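Local coordinates for protein putative nucleotidyltransferase (Sulfolobus solfataricus P2, PDB 2RFF) that probably acts as a nucleotidyltransferase, moving a nucleotide group from a nucleoside triphosphate to an acceptor, at residues 23-28 / 75-80; 40-45 / 51-56. All coordinates share one frame; numbering follows the deposited sequence.

Contact 1 (23-28 / 75-80); sequences VEEVAS and SRFIRG
Val26 and Phe77 meet methyl to ring. CG2 of Val26 sits over one face of the Phe77 ring, 4.0 Å from its centroid and 25° off the normal, a CH-pi contact displaced toward the CG side of the ring. On the opposite face lies CG of Arg76, so the ring is held between two aliphatic groups. Glu25 slides past the same ring in the opposite direction: its CB approaches CD1 obliquely at 3.6 Å, and the extended chain carries the carboxylate onward to Arg79. There the guanidinium comes end-on, NH1 to OE1 at 3.0 Å and NH2 to OE2 at 3.2 Å, both nitrogens standing above the carboxylate plane. A bend at chi2 (-77°) brings the Arg79 chain round, and NH1 also donates to Phe77 O at 2.9 Å, which ties the guanidinium to its own turn. With an alanine in place of Arg79, Glu25 would probably lose its charge partner and Phe77 O its side-chain donor. Glu21 makes a second salt bridge to NH2, so two acidic residues one helical turn apart share the arginine. This is helix-to-loop packing in an alpha/beta nucleotidyltransferase fold, joining helix 6-29 to the turn that leads into strand 82-88.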
loop_
_atom_site.group_PDB
_atom_site.type_symbol
_atom_site.label_atom_id
_atom_site.label_comp_id
_atom_site.label_asym_id
_atom_site.label_seq_id
_atom_site.Cartn_x
_atom_site.Cartn_y
_atom_site.Cartn_z
ATOM N N VAL A 23 -5.853 -3.906 -2.738
ATOM C CA VAL A 23 -5.453 -4.863 -1.652
ATOM C C VAL A 23 -6.449 -6.027 -1.563
ATOM O O VAL A 23 -6.048 -7.168 -1.378
ATOM C CB VAL A 23 -5.264 -4.162 -0.296
ATOM C CG1 VAL A 23 -5.088 -5.207 0.810
ATOM C CG2 VAL A 23 -4.067 -3.169 -0.417
ATOM N N GLU A 24 -7.741 -5.743 -1.706
ATOM C CA GLU A 24 -8.762 -6.813 -1.703
ATOM C C GLU A 24 -8.473 -7.871 -2.751
ATOM O O GLU A 24 -8.558 -9.059 -2.481
ATOM C CB GLU A 24 -10.173 -6.238 -1.959
ATOM C CG GLU A 24 -10.691 -5.536 -0.746
ATOM C CD GLU A 24 -12.042 -4.870 -0.911
ATOM O OE1 GLU A 24 -12.388 -4.419 -2.041
ATOM O OE2 GLU A 24 -12.741 -4.784 0.144
ATOM N N GLU A 25 -8.081 -7.420 -3.928
ATOM C CA GLU A 25 -7.794 -8.316 -5.028
ATOM C C GLU A 25 -6.526 -9.113 -4.779
ATOM O O GLU A 25 -6.510 -10.321 -4.938
ATOM C CB GLU A 25 -7.687 -7.555 -6.352
ATOM C CG GLU A 25 -8.992 -6.910 -6.740
ATOM C CD GLU A 25 -8.877 -6.043 -7.945
ATOM O OE1 GLU A 25 -7.862 -6.066 -8.651
ATOM O OE2 GLU A 25 -9.839 -5.311 -8.210
ATOM N N VAL A 26 -5.453 -8.422 -4.405
ATOM C CA VAL A 26 -4.153 -9.076 -4.068
ATOM C C VAL A 26 -4.287 -10.055 -2.889
ATOM O O VAL A 26 -3.860 -11.197 -2.999
ATOM C CB VAL A 26 -3.017 -8.062 -3.868
ATOM C CG1 VAL A 26 -1.690 -8.772 -3.523
ATOM C CG2 VAL A 26 -2.863 -7.189 -5.108
ATOM N N ALA A 27 -4.968 -9.636 -1.830
ATOM C CA ALA A 27 -5.156 -10.496 -0.633
ATOM C C ALA A 27 -5.959 -11.782 -0.972
ATOM O O ALA A 27 -5.698 -12.822 -0.464
ATOM C CB ALA A 27 -5.833 -9.740 0.476
ATOM N N SER A 28 -6.910 -11.672 -1.889
ATOM C CA SER A 28 -7.718 -12.840 -2.331
ATOM C C SER A 28 -6.915 -13.778 -3.236
ATOM O O SER A 28 -7.254 -14.958 -3.357
ATOM C CB SER A 28 -9.010 -12.412 -3.038
ATOM O OG SER A 28 -8.785 -11.956 -4.365
ATOM N N SER A 75 1.794 -6.654 -10.393
ATOM C CA SER A 75 1.700 -5.747 -11.554
ATOM C C SER A 75 0.335 -5.577 -12.142
ATOM O O SER A 75 -0.137 -4.443 -12.303
ATOM C CB SER A 75 2.629 -6.224 -12.672
ATOM O OG SER A 75 2.571 -5.311 -13.753
ATOM N N ARG A 76 -0.310 -6.699 -12.440
ATOM C CA ARG A 76 -1.635 -6.623 -13.089
ATOM C C ARG A 76 -2.783 -6.048 -12.270
ATOM O O ARG A 76 -3.809 -5.694 -12.832
ATOM C CB ARG A 76 -2.074 -7.957 -13.695
ATOM C CG ARG A 76 -2.478 -9.044 -12.763
ATOM C CD ARG A 76 -3.116 -10.130 -13.600
ATOM N NE ARG A 76 -3.154 -11.381 -12.870
ATOM C CZ ARG A 76 -4.085 -11.744 -11.998
ATOM N NH1 ARG A 76 -5.095 -10.946 -11.666
ATOM N NH2 ARG A 76 -3.979 -12.943 -11.435
ATOM N N PHE A 77 -2.606 -5.961 -10.961
ATOM C CA PHE A 77 -3.593 -5.383 -10.075
ATOM C C PHE A 77 -3.447 -3.879 -9.922
ATOM O O PHE A 77 -4.347 -3.244 -9.384
ATOM C CB PHE A 77 -3.458 -5.998 -8.675
ATOM C CG PHE A 77 -3.643 -7.493 -8.643
ATOM C CD1 PHE A 77 -4.893 -8.066 -8.486
ATOM C CD2 PHE A 77 -2.539 -8.332 -8.696
ATOM C CE1 PHE A 77 -5.047 -9.471 -8.434
ATOM C CE2 PHE A 77 -2.673 -9.713 -8.655
ATOM C CZ PHE A 77 -3.941 -10.288 -8.514
ATOM N N ILE A 78 -2.325 -3.312 -10.371
ATOM C CA ILE A 78 -2.035 -1.909 -10.159
ATOM C C ILE A 78 -2.708 -1.074 -11.233
ATOM O O ILE A 78 -2.626 -1.406 -12.431
ATOM C CB ILE A 78 -0.508 -1.630 -10.140
ATOM C CG1 ILE A 78 0.212 -2.466 -9.086
ATOM C CG2 ILE A 78 -0.178 -0.128 -9.903
ATOM C CD1 ILE A 78 -0.301 -2.311 -7.613
ATOM N N ARG A 79 -3.411 -0.032 -10.798
ATOM C CA ARG A 79 -4.059 0.953 -11.691
ATOM C C ARG A 79 -4.209 2.263 -10.949
ATOM O O ARG A 79 -4.031 2.303 -9.729
ATOM C CB ARG A 79 -5.411 0.510 -12.246
ATOM C CG ARG A 79 -6.526 0.381 -11.252
ATOM C CD ARG A 79 -6.433 -0.853 -10.439
ATOM N NE ARG A 79 -7.722 -1.063 -9.796
ATOM C CZ ARG A 79 -8.093 -2.168 -9.167
ATOM N NH1 ARG A 79 -7.257 -3.196 -9.023
ATOM N NH2 ARG A 79 -9.319 -2.220 -8.644
ATOM N N GLY A 80 -4.472 3.329 -11.683
ATOM C CA GLY A 80 -4.591 4.653 -11.102
ATOM C C GLY A 80 -3.234 5.241 -10.763
ATOM O O GLY A 80 -2.214 4.698 -11.143
#

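Contact 2 (40-45 / 51-56)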
loop_
_atom_site.group_PDB
_atom_site.type_symbol
_atom_site.label_atom_id
_atom_site.label_comp_id
_atom_site.label_asym_id
_atom_site.label_seq_id
_atom_site.Cartn_x
_atom_site.Cartn_y
_atom_site.Cartn_z
ATOM N N GLY A 40 5.215 6.839 1.853
ATOM C CA GLY A 40 5.307 8.068 1.096
ATOM C C GLY A 40 4.483 9.197 1.678
ATOM O O GLY A 40 4.068 9.154 2.826
ATOM N N SER A 41 4.218 10.208 0.855
ATOM C CA SER A 41 3.607 11.459 1.353
ATOM C C SER A 41 2.223 11.307 1.929
ATOM O O SER A 41 1.867 12.056 2.840
ATOM C CB SER A 41 3.613 12.548 0.288
ATOM O OG SER A 41 2.846 12.178 -0.808
ATOM N N ARG A 42 1.438 10.355 1.399
ATOM C CA ARG A 42 0.085 10.102 1.945
ATOM C C ARG A 42 0.108 9.408 3.305
ATOM O O ARG A 42 -0.875 9.436 4.008
ATOM C CB ARG A 42 -0.844 9.419 0.937
ATOM C CG ARG A 42 -1.188 10.335 -0.258
ATOM C CD ARG A 42 -2.171 9.709 -1.226
ATOM N NE ARG A 42 -2.456 10.625 -2.332
ATOM C CZ ARG A 42 -3.266 11.681 -2.263
ATOM N NH1 ARG A 42 -3.955 11.987 -1.187
ATOM N NH2 ARG A 42 -3.404 12.452 -3.315
ATOM N N ALA A 43 1.223 8.772 3.656
ATOM C CA ALA A 43 1.420 8.258 5.022
ATOM C C ALA A 43 1.971 9.343 5.933
ATOM O O ALA A 43 1.537 9.460 7.076
ATOM C CB ALA A 43 2.375 7.078 5.039
ATOM N N ARG A 44 2.916 10.139 5.436
ATOM C CA ARG A 44 3.593 11.158 6.265
ATOM C C ARG A 44 2.737 12.378 6.577
ATOM O O ARG A 44 2.770 12.913 7.681
ATOM C CB ARG A 44 4.867 11.635 5.593
ATOM C CG ARG A 44 5.885 10.557 5.270
ATOM C CD ARG A 44 7.135 11.144 4.685
ATOM N NE ARG A 44 6.975 11.864 3.402
ATOM C CZ ARG A 44 7.296 11.412 2.182
ATOM N NH1 ARG A 44 7.855 10.234 1.996
ATOM N NH2 ARG A 44 7.122 12.180 1.129
ATOM N N GLY A 45 1.986 12.817 5.567
ATOM C CA GLY A 45 1.158 14.013 5.660
ATOM C C GLY A 45 1.531 15.117 4.698
ATOM O O GLY A 45 0.705 16.017 4.501
ATOM N N SER A 51 -0.949 14.028 -5.469
ATOM C CA SER A 51 0.034 13.017 -5.110
ATOM C C SER A 51 -0.443 11.610 -5.376
ATOM O O SER A 51 -1.655 11.313 -5.313
ATOM C CB SER A 51 0.420 13.121 -3.628
ATOM O OG SER A 51 1.009 14.364 -3.318
ATOM N N ASP A 52 0.508 10.747 -5.752
ATOM C CA ASP A 52 0.125 9.349 -5.922
ATOM C C ASP A 52 -0.037 8.742 -4.531
ATOM O O ASP A 52 0.120 9.435 -3.501
ATOM C CB ASP A 52 1.106 8.579 -6.806
ATOM C CG ASP A 52 2.484 8.500 -6.232
ATOM O OD1 ASP A 52 2.698 8.908 -5.070
ATOM O OD2 ASP A 52 3.357 8.027 -6.982
ATOM N N ILE A 53 -0.443 7.481 -4.496
ATOM C CA ILE A 53 -0.467 6.747 -3.215
ATOM C C ILE A 53 0.556 5.610 -3.404
ATOM O O ILE A 53 0.609 4.946 -4.450
ATOM C CB ILE A 53 -1.853 6.272 -2.746
ATOM C CG1 ILE A 53 -1.747 5.714 -1.323
ATOM C CG2 ILE A 53 -2.430 5.188 -3.648
ATOM C CD1 ILE A 53 -3.103 5.600 -0.637
ATOM N N ASP A 54 1.391 5.407 -2.393
ATOM C CA ASP A 54 2.447 4.396 -2.417
ATOM C C ASP A 54 2.069 3.239 -1.511
ATOM O O ASP A 54 1.810 3.445 -0.317
ATOM C CB ASP A 54 3.749 5.028 -1.960
ATOM C CG ASP A 54 4.234 6.094 -2.892
ATOM O OD1 ASP A 54 4.160 5.925 -4.121
ATOM O OD2 ASP A 54 4.708 7.135 -2.422
ATOM N N ILE A 55 2.067 2.032 -2.087
ATOM C CA ILE A 55 1.599 0.839 -1.413
ATOM C C ILE A 55 2.730 -0.153 -1.269
ATOM O O ILE A 55 3.348 -0.526 -2.256
ATOM C CB ILE A 55 0.441 0.184 -2.193
ATOM C CG1 ILE A 55 -0.711 1.190 -2.416
ATOM C CG2 ILE A 55 -0.069 -1.058 -1.405
ATOM C CD1 ILE A 55 -1.846 0.557 -3.215
ATOM N N LEU A 56 2.989 -0.577 -0.033
ATOM C CA LEU A 56 3.979 -1.612 0.281
ATOM C C LEU A 56 3.233 -2.915 0.544
ATOM O O LEU A 56 2.474 -2.998 1.507
ATOM C CB LEU A 56 4.841 -1.230 1.486
ATOM C CG LEU A 56 5.704 -2.361 2.046
ATOM C CD1 LEU A 56 6.648 -2.892 0.975
ATOM C CD2 LEU A 56 6.398 -1.924 3.321
HETATM O O HOH W 1 5.726 10.248 -1.579
HETATM O O HOH W 2 2.642 9.853 -2.212
HETATM O O HOH W 3 1.636 7.795 -0.524
#
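Arg42 ends on the backbone just before the strand. Among the direct polar contacts, its NE and NH2 grip Ser51 O side-on, at 3.2 Å and 2.9 Å, from the same face of the carbonyl; that oxygen lies in the guanidinium plane. NE adds a weak bond to Asp52 O. The chain is extended from CG to NE (chi2 -177°), which gives it the reach. Ser11 and Gln12 take NH1, so the buried guanidinium is held on more than one side. Water supplies further links: one molecule accepts from both Arg42 N and Asp54 N, another joins Ser41 OG, at 2.7 Å, to Asp52 O, and a third accepts from Ser41 N and donates weakly to Asp54 OD2. In the packing, Arg42 crosses Ile53 at about a right angle, CD 3.8 Å from Ile53 CB, and Gly40 CA lies 3.7 Å from Asp54 OD2, where a beta carbon would clash. Gly40-Ser41 with Asp52 and Asp54 is consistent with the Gly-Ser and Asp-x-Asp motif of this superfamily, whose aspartates in relatives hold the catalytic metal ions. Helix 41-44 packs beside the start of strand 53-59, which runs between strands 33-39 and 82-88, with Met15 and Leu16 of helix 6-29 against Ile53.

In the fold
From the N terminus the chain first runs through helix 6-29, whose last turns supply one side of contact 1, then along strand 33-39 into the short helix 41-44. Contact 2 closes the small loop between that helix and strand 53-59, with five residues between its segments. After strand 53-59 and helix 67-74, residues 75-80 return to helix 6-29 and close contact 1, so contact 2 is nested inside the larger loop. The two centres are about 17 Å apart, on opposite sides of the centre of the chain. Helix 6-29 bridges the two, since turns earlier than those of contact 1 also touch Arg42 and Ile53 of contact 2.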